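Local coordinates for Lmo0135 protein (Listeria monocytogenes EGD-e, PDB 5ISU) that probably binds peptides outside the cell membrane and hands them to an ABC transporter for uptake, as a family 5 extracellular solute-binding protein, at residues Leu137-Glu145 with Gly436-Arg445; Ser259-Gln267 with Tyr419-Lys427. All blocks are in the same frame, centred on the assembly; numbering follows the deposited sequence.

Contact 1 of 2, residues Leu137-Glu145 with Gly436-Arg445; sequences LPTVAPAFE and GAVTADDKER
Pro142 lies with the CB-CG side of its ring over one face of the Arg445 guanidinium, CG 3.6 Å above that plane and displaced toward its rim. Around the same ring stand two backbone carbonyls: Pro142 CD is 3.3 Å from Ala437 O, and Pro142 CG is 3.4 Å from Thr439 O. Proline suits this place because its compact ring has no N-H, packs CB and CG off-centre over the cation, and can turn weakly polarised CH groups, CD above all, to the oxygens.

Arg445 reaches the ring from the first turn of helix 442-458 with CG turned away from the amide nitrogen (chi1 -159°) and the chain extended as far as NE. Its NE donates back to Gly436 O at 3.0 Å (151° at the hydrogen), the donor standing above that carbonyl's plane; NH1 forms a salt bridge with Asp405, and NH2 bonds to Tyr449 OH. Three partners thus fix the rotation of the guanidinium, so the face that meets Pro142 is held in place. A water joins the backbones, accepting from Ala143 N at 3.0 Å and donating to Ala437 O at 2.8 Å.

The Val140 side is looser. There CG1 touches Ala440 CB at 3.8 Å, beside Val438 O, a light apolar contact at an edge where Val438 and Ala440 are exposed.

No direct hydrogen bond or salt bridge joins residues 137-145 to 436-445. The loop leading into helix 144-148, beside the antiparallel sheet, rests by van der Waals contact and one bridging water on the connection between helices 427-438 and 442-458. So small a touch, without direct polar bonds, is consistent with a light contact between the lobes of a periplasmic-binding-protein fold.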
loop_
_atom_site.group_PDB
_atom_site.type_symbol
_atom_site.label_atom_id
_atom_site.label_comp_id
_atom_site.label_asym_id
_atom_site.label_seq_id
_atom_site.Cartn_x
_atom_site.Cartn_y
_atom_site.Cartn_z
ATOM N N LEU A 137 -10.534 11.088 -21.621
ATOM C CA LEU A 137 -11.388 10.069 -21.014
ATOM C C LEU A 137 -12.692 9.998 -21.734
ATOM O O LEU A 137 -13.158 11.024 -22.220
ATOM C CB LEU A 137 -11.724 10.424 -19.563
ATOM C CG LEU A 137 -10.597 10.443 -18.554
ATOM C CD1 LEU A 137 -11.144 10.850 -17.199
ATOM C CD2 LEU A 137 -9.941 9.087 -18.481
ATOM N N PRO A 138 -13.316 8.804 -21.757
ATOM C CA PRO A 138 -14.643 8.624 -22.395
ATOM C C PRO A 138 -15.785 9.228 -21.552
ATOM O O PRO A 138 -16.740 9.769 -22.094
ATOM C CB PRO A 138 -14.778 7.100 -22.509
ATOM C CG PRO A 138 -13.879 6.549 -21.436
ATOM C CD PRO A 138 -12.750 7.526 -21.279
ATOM N N THR A 139 -15.671 9.118 -20.231
ATOM C CA THR A 139 -16.646 9.678 -19.291
ATOM C C THR A 139 -15.872 10.263 -18.125
ATOM O O THR A 139 -14.650 10.072 -18.022
ATOM C CB THR A 139 -17.664 8.624 -18.814
ATOM O OG1 THR A 139 -16.987 7.389 -18.567
ATOM C CG2 THR A 139 -18.717 8.382 -19.867
ATOM N N VAL A 140 -16.562 10.990 -17.252
ATOM C CA VAL A 140 -15.890 11.616 -16.115
ATOM C C VAL A 140 -15.354 10.542 -15.152
ATOM O O VAL A 140 -16.006 9.518 -14.952
ATOM C CB VAL A 140 -16.832 12.600 -15.391
ATOM C CG1 VAL A 140 -16.141 13.213 -14.178
ATOM C CG2 VAL A 140 -17.291 13.695 -16.354
ATOM N N ALA A 141 -14.156 10.759 -14.606
ATOM C CA ALA A 141 -13.538 9.816 -13.642
ATOM C C ALA A 141 -12.490 10.541 -12.775
ATOM O O ALA A 141 -11.300 10.542 -13.104
ATOM C CB ALA A 141 -12.909 8.635 -14.369
ATOM N N PRO A 142 -12.929 11.189 -11.685
ATOM C CA PRO A 142 -12.026 11.924 -10.788
ATOM C C PRO A 142 -10.815 11.136 -10.274
ATOM O O PRO A 142 -9.733 11.707 -10.153
ATOM C CB PRO A 142 -12.940 12.332 -9.621
ATOM C CG PRO A 142 -14.213 11.567 -9.824
ATOM C CD PRO A 142 -14.330 11.405 -11.292
ATOM N N ALA A 143 -10.980 9.839 -10.035
ATOM C CA ALA A 143 -9.869 8.982 -9.567
ATOM C C ALA A 143 -8.741 8.876 -10.569
ATOM O O ALA A 143 -7.667 8.395 -10.227
ATOM C CB ALA A 143 -10.372 7.578 -9.248
ATOM N N PHE A 144 -8.975 9.291 -11.815
ATOM C CA PHE A 144 -7.914 9.189 -12.818
ATOM C C PHE A 144 -6.750 10.142 -12.509
ATOM O O PHE A 144 -5.630 9.890 -12.930
ATOM C CB PHE A 144 -8.457 9.392 -14.216
ATOM C CG PHE A 144 -7.449 9.157 -15.281
ATOM C CD1 PHE A 144 -6.994 7.868 -15.534
ATOM C CD2 PHE A 144 -6.982 10.206 -16.065
ATOM C CE1 PHE A 144 -6.070 7.625 -16.535
ATOM C CE2 PHE A 144 -6.057 9.972 -17.070
ATOM C CZ PHE A 144 -5.597 8.681 -17.304
ATOM N N GLU A 145 -7.013 11.223 -11.774
ATOM C CA GLU A 145 -5.933 12.106 -11.340
ATOM C C GLU A 145 -4.920 11.319 -10.499
ATOM O O GLU A 145 -3.713 11.508 -10.643
ATOM C CB GLU A 145 -6.460 13.283 -10.524
ATOM C CG GLU A 145 -5.354 14.190 -9.966
ATOM C CD GLU A 145 -5.862 15.498 -9.362
ATOM O OE1 GLU A 145 -7.101 15.666 -9.166
ATOM O OE2 GLU A 145 -5.005 16.367 -9.087
ATOM N N GLY A 436 -19.879 7.650 -6.602
ATOM C CA GLY A 436 -18.687 8.395 -6.208
ATOM C C GLY A 436 -17.622 8.406 -7.284
ATOM O O GLY A 436 -16.910 9.398 -7.457
ATOM N N ALA A 437 -17.530 7.293 -8.006
ATOM C CA ALA A 437 -16.577 7.147 -9.096
ATOM C C ALA A 437 -16.834 8.102 -10.253
ATOM O O ALA A 437 -15.881 8.457 -10.953
ATOM C CB ALA A 437 -16.573 5.711 -9.616
ATOM N N VAL A 438 -18.097 8.514 -10.466
ATOM C CA VAL A 438 -18.452 9.397 -11.610
ATOM C C VAL A 438 -18.800 10.854 -11.253
ATOM O O VAL A 438 -19.178 11.619 -12.137
ATOM C CB VAL A 438 -19.597 8.787 -12.475
ATOM C CG1 VAL A 438 -19.232 7.373 -12.917
ATOM C CG2 VAL A 438 -20.926 8.759 -11.731
ATOM N N THR A 439 -18.615 11.244 -9.987
ATOM C CA THR A 439 -18.958 12.601 -9.524
ATOM C C THR A 439 -17.740 13.520 -9.470
ATOM O O THR A 439 -16.849 13.330 -8.639
ATOM C CB THR A 439 -19.628 12.552 -8.131
ATOM O OG1 THR A 439 -20.848 11.799 -8.212
ATOM C CG2 THR A 439 -19.949 13.957 -7.624
ATOM N N ALA A 440 -17.741 14.555 -10.305
ATOM C CA ALA A 440 -16.607 15.486 -10.394
ATOM C C ALA A 440 -16.543 16.564 -9.316
ATOM O O ALA A 440 -15.459 16.891 -8.855
ATOM C CB ALA A 440 -16.591 16.146 -11.763
ATOM N N ASP A 441 -17.687 17.137 -8.941
ATOM C CA ASP A 441 -17.715 18.214 -7.934
ATOM C C ASP A 441 -17.134 17.700 -6.619
ATOM O O ASP A 441 -17.571 16.672 -6.102
ATOM C CB ASP A 441 -19.141 18.759 -7.737
ATOM C CG ASP A 441 -19.180 20.066 -6.933
ATOM O OD1 ASP A 441 -18.184 20.424 -6.260
ATOM O OD2 ASP A 441 -20.232 20.741 -6.978
ATOM N N ASP A 442 -16.155 18.438 -6.095
ATOM C CA ASP A 442 -15.432 18.046 -4.890
ATOM C C ASP A 442 -16.338 17.843 -3.675
ATOM O O ASP A 442 -16.280 16.787 -3.038
ATOM C CB ASP A 442 -14.340 19.080 -4.561
ATOM C CG ASP A 442 -13.312 18.558 -3.543
ATOM O OD1 ASP A 442 -12.788 17.428 -3.716
ATOM O OD2 ASP A 442 -12.984 19.297 -2.592
ATOM N N LYS A 443 -17.159 18.851 -3.362
ATOM C CA LYS A 443 -18.063 18.777 -2.202
ATOM C C LYS A 443 -19.136 17.683 -2.330
ATOM O O LYS A 443 -19.416 16.990 -1.348
ATOM C CB LYS A 443 -18.678 20.144 -1.849
ATOM C CG LYS A 443 -19.319 20.907 -2.997
ATOM C CD LYS A 443 -19.807 22.281 -2.540
ATOM C CE LYS A 443 -19.952 23.248 -3.714
ATOM N NZ LYS A 443 -20.841 22.748 -4.796
ATOM N N GLU A 444 -19.709 17.501 -3.520
ATOM C CA GLU A 444 -20.692 16.416 -3.723
ATOM C C GLU A 444 -20.020 15.034 -3.608
ATOM O O GLU A 444 -20.633 14.060 -3.175
ATOM C CB GLU A 444 -21.375 16.518 -5.083
ATOM C CG GLU A 444 -22.295 17.723 -5.253
ATOM C CD GLU A 444 -22.981 17.751 -6.623
ATOM O OE1 GLU A 444 -22.631 16.915 -7.497
ATOM O OE2 GLU A 444 -23.872 18.613 -6.830
ATOM N N ARG A 445 -18.749 14.965 -3.987
ATOM C CA ARG A 445 -18.020 13.725 -3.937
ATOM C C ARG A 445 -17.631 13.463 -2.463
ATOM O O ARG A 445 -17.640 12.319 -2.004
ATOM C CB ARG A 445 -16.809 13.781 -4.884
ATOM C CG ARG A 445 -16.320 12.406 -5.275
ATOM C CD ARG A 445 -14.991 12.356 -6.015
ATOM N NE ARG A 445 -14.690 10.936 -6.239
ATOM C CZ ARG A 445 -13.480 10.392 -6.337
ATOM N NH1 ARG A 445 -12.373 11.129 -6.211
ATOM N NH2 ARG A 445 -13.385 9.075 -6.518
HETATM O O HOH W 1 -13.134 7.875 -10.751
#

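Contact 2 of 2, residues Ser259-Gln267 with Tyr419-Lys427; sequences SYATFNENQ and YNYSNYHNK
Strand 248-263 ends in a type I beta turn, Asn264 to Gln267, and this turn docks on another type I turn, Asn420 to Asn423, in the loop before helix 427-438. The backbones join through Glu265 N, which donates to Ser422 O at 2.8 Å and 163°.

Asn264 is the hub. With CG anti to the backbone N (chi1 -167°), OD1 accepts from Asn266 N at 3.0 Å, closing an Asx turn, and from Asn423 ND2 at 2.6 Å; the two donors come from opposite faces of the amide plane. Its ND2 bonds to the carbonyls of Asn390 and Tyr393, so asparagine supplies both acceptor and donor. The Asn266 amide stacks on that of Asn423, the planes 14° apart, while ND2 of Asn266 turns to Arg388 O. A water donates to both Asn266 OD1 and Asn423 O.

Glu265 runs extended beside Tyr424, its OE2 at the ring edge, 3.2 Å from CD1. Along the strand, Thr262 CG2 packs 3.6 Å from Tyr421 CB, and Tyr260 OH meets that tyrosine's ring edge at CD2. Ser422, small enough to fit beside Thr262, sends OG to Val461 O.

Asn423 takes up a left-handed backbone conformation, which asparagine tolerates well. Asn420 braces its loop, OD1 accepting from Tyr424 N and ND2 donating to Tyr424 O. Opposite it stands an Asx turn within a type I turn at a strand end.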
loop_
_atom_site.group_PDB
_atom_site.type_symbol
_atom_site.label_atom_id
_atom_site.label_comp_id
_atom_site.label_asym_id
_atom_site.label_seq_id
_atom_site.Cartn_x
_atom_site.Cartn_y
_atom_site.Cartn_z
ATOM N N SER A 259 -5.010 -1.872 10.054
ATOM C CA SER A 259 -5.054 -3.211 10.653
ATOM C C SER A 259 -6.505 -3.337 11.080
ATOM O O SER A 259 -7.022 -2.424 11.743
ATOM C CB SER A 259 -4.152 -3.284 11.876
ATOM O OG SER A 259 -4.318 -4.509 12.581
ATOM N N TYR A 260 -7.174 -4.420 10.673
ATOM C CA TYR A 260 -8.574 -4.603 11.005
ATOM C C TYR A 260 -9.001 -6.051 11.111
ATOM O O TYR A 260 -8.288 -6.949 10.698
ATOM C CB TYR A 260 -9.434 -3.917 9.951
ATOM C CG TYR A 260 -9.412 -4.548 8.582
ATOM C CD1 TYR A 260 -8.312 -4.409 7.746
ATOM C CD2 TYR A 260 -10.484 -5.280 8.120
ATOM C CE1 TYR A 260 -8.276 -4.982 6.492
ATOM C CE2 TYR A 260 -10.481 -5.848 6.845
ATOM C CZ TYR A 260 -9.372 -5.699 6.036
ATOM O OH TYR A 260 -9.348 -6.265 4.783
ATOM N N ALA A 261 -10.185 -6.255 11.679
ATOM C CA ALA A 261 -10.804 -7.566 11.778
ATOM C C ALA A 261 -12.050 -7.563 10.901
ATOM O O ALA A 261 -12.771 -6.594 10.877
ATOM C CB ALA A 261 -11.181 -7.851 13.206
ATOM N N THR A 262 -12.290 -8.650 10.183
ATOM C CA THR A 262 -13.466 -8.789 9.324
ATOM C C THR A 262 -14.446 -9.734 9.980
ATOM O O THR A 262 -14.028 -10.678 10.619
ATOM C CB THR A 262 -13.110 -9.486 8.004
ATOM O OG1 THR A 262 -12.758 -10.849 8.276
ATOM C CG2 THR A 262 -11.954 -8.814 7.299
ATOM N N PHE A 263 -15.743 -9.514 9.795
ATOM C CA PHE A 263 -16.773 -10.437 10.328
ATOM C C PHE A 263 -17.352 -11.168 9.127
ATOM O O PHE A 263 -17.927 -10.529 8.246
ATOM C CB PHE A 263 -17.866 -9.698 11.095
ATOM C CG PHE A 263 -17.361 -8.953 12.313
ATOM C CD1 PHE A 263 -16.867 -9.642 13.406
ATOM C CD2 PHE A 263 -17.447 -7.571 12.388
ATOM C CE1 PHE A 263 -16.411 -8.966 14.526
ATOM C CE2 PHE A 263 -17.006 -6.889 13.510
ATOM C CZ PHE A 263 -16.487 -7.590 14.579
ATOM N N ASN A 264 -17.167 -12.492 9.075
ATOM C CA ASN A 264 -17.618 -13.297 7.921
ATOM C C ASN A 264 -19.127 -13.518 7.898
ATOM O O ASN A 264 -19.640 -14.423 8.564
ATOM C CB ASN A 264 -16.913 -14.658 7.907
ATOM C CG ASN A 264 -17.086 -15.407 6.584
ATOM O OD1 ASN A 264 -17.859 -15.003 5.716
ATOM N ND2 ASN A 264 -16.339 -16.491 6.418
ATOM N N GLU A 265 -19.834 -12.724 7.096
ATOM C CA GLU A 265 -21.287 -12.853 7.000
ATOM C C GLU A 265 -21.787 -14.144 6.320
ATOM O O GLU A 265 -22.990 -14.354 6.238
ATOM C CB GLU A 265 -21.910 -11.609 6.374
ATOM C CG GLU A 265 -21.626 -10.369 7.205
ATOM C CD GLU A 265 -22.360 -9.124 6.736
ATOM O OE1 GLU A 265 -23.445 -9.243 6.131
ATOM O OE2 GLU A 265 -21.864 -8.009 7.028
ATOM N N ASN A 266 -20.880 -14.986 5.817
ATOM C CA ASN A 266 -21.295 -16.297 5.280
ATOM C C ASN A 266 -21.705 -17.224 6.448
ATOM O O ASN A 266 -22.441 -18.191 6.240
ATOM C CB ASN A 266 -20.218 -16.950 4.405
ATOM C CG ASN A 266 -20.067 -16.274 3.047
ATOM O OD1 ASN A 266 -20.931 -15.495 2.617
ATOM N ND2 ASN A 266 -18.979 -16.598 2.345
ATOM N N GLN A 267 -21.217 -16.933 7.663
ATOM C CA GLN A 267 -21.643 -17.677 8.850
ATOM C C GLN A 267 -22.962 -17.027 9.254
ATOM O O GLN A 267 -23.002 -15.828 9.477
ATOM C CB GLN A 267 -20.630 -17.606 10.005
ATOM C CG GLN A 267 -19.335 -18.370 9.746
ATOM C CD GLN A 267 -18.570 -18.693 11.026
ATOM O OE1 GLN A 267 -18.860 -18.153 12.093
ATOM N NE2 GLN A 267 -17.594 -19.591 10.922
ATOM N N TYR A 419 -12.058 -9.240 -2.902
ATOM C CA TYR A 419 -11.424 -9.019 -1.594
ATOM C C TYR A 419 -12.429 -8.566 -0.513
ATOM O O TYR A 419 -12.035 -7.996 0.489
ATOM C CB TYR A 419 -10.224 -8.063 -1.721
ATOM C CG TYR A 419 -9.298 -8.408 -2.879
ATOM C CD1 TYR A 419 -8.510 -9.566 -2.855
ATOM C CD2 TYR A 419 -9.193 -7.568 -3.990
ATOM C CE1 TYR A 419 -7.668 -9.883 -3.917
ATOM C CE2 TYR A 419 -8.347 -7.875 -5.055
ATOM C CZ TYR A 419 -7.586 -9.032 -5.015
ATOM O OH TYR A 419 -6.739 -9.344 -6.060
ATOM N N ASN A 420 -13.718 -8.850 -0.717
ATOM C CA ASN A 420 -14.776 -8.521 0.259
ATOM C C ASN A 420 -14.766 -9.653 1.294
ATOM O O ASN A 420 -15.606 -10.565 1.258
ATOM C CB ASN A 420 -16.129 -8.424 -0.471
ATOM C CG ASN A 420 -17.299 -7.998 0.430
ATOM O OD1 ASN A 420 -17.259 -8.092 1.659
ATOM N ND2 ASN A 420 -18.377 -7.548 -0.213
ATOM N N TYR A 421 -13.811 -9.579 2.217
ATOM C CA TYR A 421 -13.609 -10.630 3.249
ATOM C C TYR A 421 -14.800 -10.861 4.184
ATOM O O TYR A 421 -15.026 -11.985 4.659
ATOM C CB TYR A 421 -12.324 -10.355 4.062
ATOM C CG TYR A 421 -11.063 -10.316 3.187
ATOM C CD1 TYR A 421 -10.676 -11.436 2.450
ATOM C CD2 TYR A 421 -10.259 -9.176 3.110
ATOM C CE1 TYR A 421 -9.545 -11.424 1.649
ATOM C CE2 TYR A 421 -9.119 -9.157 2.312
ATOM C CZ TYR A 421 -8.768 -10.289 1.586
ATOM O OH TYR A 421 -7.651 -10.303 0.793
ATOM N N SER A 422 -15.566 -9.802 4.417
ATOM C CA SER A 422 -16.730 -9.864 5.276
ATOM C C SER A 422 -17.958 -10.472 4.556
ATOM O O SER A 422 -18.917 -10.856 5.212
ATOM C CB SER A 422 -17.060 -8.463 5.794
ATOM O OG SER A 422 -15.954 -7.872 6.477
ATOM N N ASN A 423 -17.911 -10.555 3.222
ATOM C CA ASN A 423 -19.016 -11.087 2.394
ATOM C C ASN A 423 -20.323 -10.291 2.616
ATOM O O ASN A 423 -21.430 -10.847 2.583
ATOM C CB ASN A 423 -19.222 -12.592 2.634
ATOM C CG ASN A 423 -17.993 -13.411 2.294
ATOM O OD1 ASN A 423 -17.562 -13.444 1.154
ATOM N ND2 ASN A 423 -17.441 -14.108 3.290
ATOM N N TYR A 424 -20.154 -8.980 2.802
ATOM C CA TYR A 424 -21.241 -8.023 3.032
ATOM C C TYR A 424 -21.906 -7.621 1.714
ATOM O O TYR A 424 -21.257 -7.081 0.821
ATOM C CB TYR A 424 -20.647 -6.805 3.740
ATOM C CG TYR A 424 -21.543 -5.608 3.972
ATOM C CD1 TYR A 424 -22.571 -5.646 4.912
ATOM C CD2 TYR A 424 -21.295 -4.402 3.324
ATOM C CE1 TYR A 424 -23.353 -4.530 5.157
ATOM C CE2 TYR A 424 -22.077 -3.288 3.564
ATOM C CZ TYR A 424 -23.097 -3.354 4.480
ATOM O OH TYR A 424 -23.871 -2.242 4.714
ATOM N N HIS A 425 -23.206 -7.885 1.602
ATOM C CA HIS A 425 -23.954 -7.593 0.377
ATOM C C HIS A 425 -25.007 -6.514 0.606
ATOM O O HIS A 425 -26.034 -6.753 1.253
ATOM C CB HIS A 425 -24.589 -8.874 -0.168
ATOM C CG HIS A 425 -23.632 -10.021 -0.253
ATOM N ND1 HIS A 425 -22.477 -9.972 -1.009
ATOM C CD2 HIS A 425 -23.653 -11.246 0.321
ATOM C CE1 HIS A 425 -21.824 -11.114 -0.888
ATOM N NE2 HIS A 425 -22.521 -11.907 -0.093
ATOM N N ASN A 426 -24.743 -5.331 0.054
ATOM C CA ASN A 426 -25.631 -4.185 0.182
ATOM C C ASN A 426 -25.683 -3.387 -1.135
ATOM O O ASN A 426 -24.808 -2.546 -1.393
ATOM C CB ASN A 426 -25.126 -3.311 1.338
ATOM C CG ASN A 426 -25.960 -2.058 1.546
ATOM O OD1 ASN A 426 -26.805 -1.686 0.708
ATOM N ND2 ASN A 426 -25.718 -1.383 2.661
ATOM N N LYS A 427 -26.720 -3.654 -1.945
ATOM C CA LYS A 427 -26.930 -2.972 -3.238
ATOM C C LYS A 427 -26.957 -1.444 -3.166
ATOM O O LYS A 427 -26.402 -0.778 -4.030
ATOM C CB LYS A 427 -28.217 -3.446 -3.937
ATOM C CG LYS A 427 -28.099 -4.703 -4.777
ATOM C CD LYS A 427 -29.397 -4.894 -5.575
ATOM C CE LYS A 427 -29.324 -5.984 -6.641
ATOM N NZ LYS A 427 -29.109 -7.340 -6.068
HETATM O O HOH W 2 -22.957 -13.469 2.647
#

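Contact 2 is nested within the chain loop that contact 1 closes, and helix 427-438 connects them: residues 419-427 lead into its start, while 436-445 include residues at its far end and the beginning of helix 442-458. The contact centres are 27 Å apart and their nearest atoms about 11 Å apart, so they do not touch. Contact 2 is buried, polar and fixed to the sheet containing strand 248-263; contact 1 is partly buried, without direct hydrogen bonds, bridged by one water, and meets the chain beside the antiparallel sheet of strands 63-68 and 132-136. Solute-binding proteins of this family generally hold their ligand between two lobes, which contact 1 probably joins.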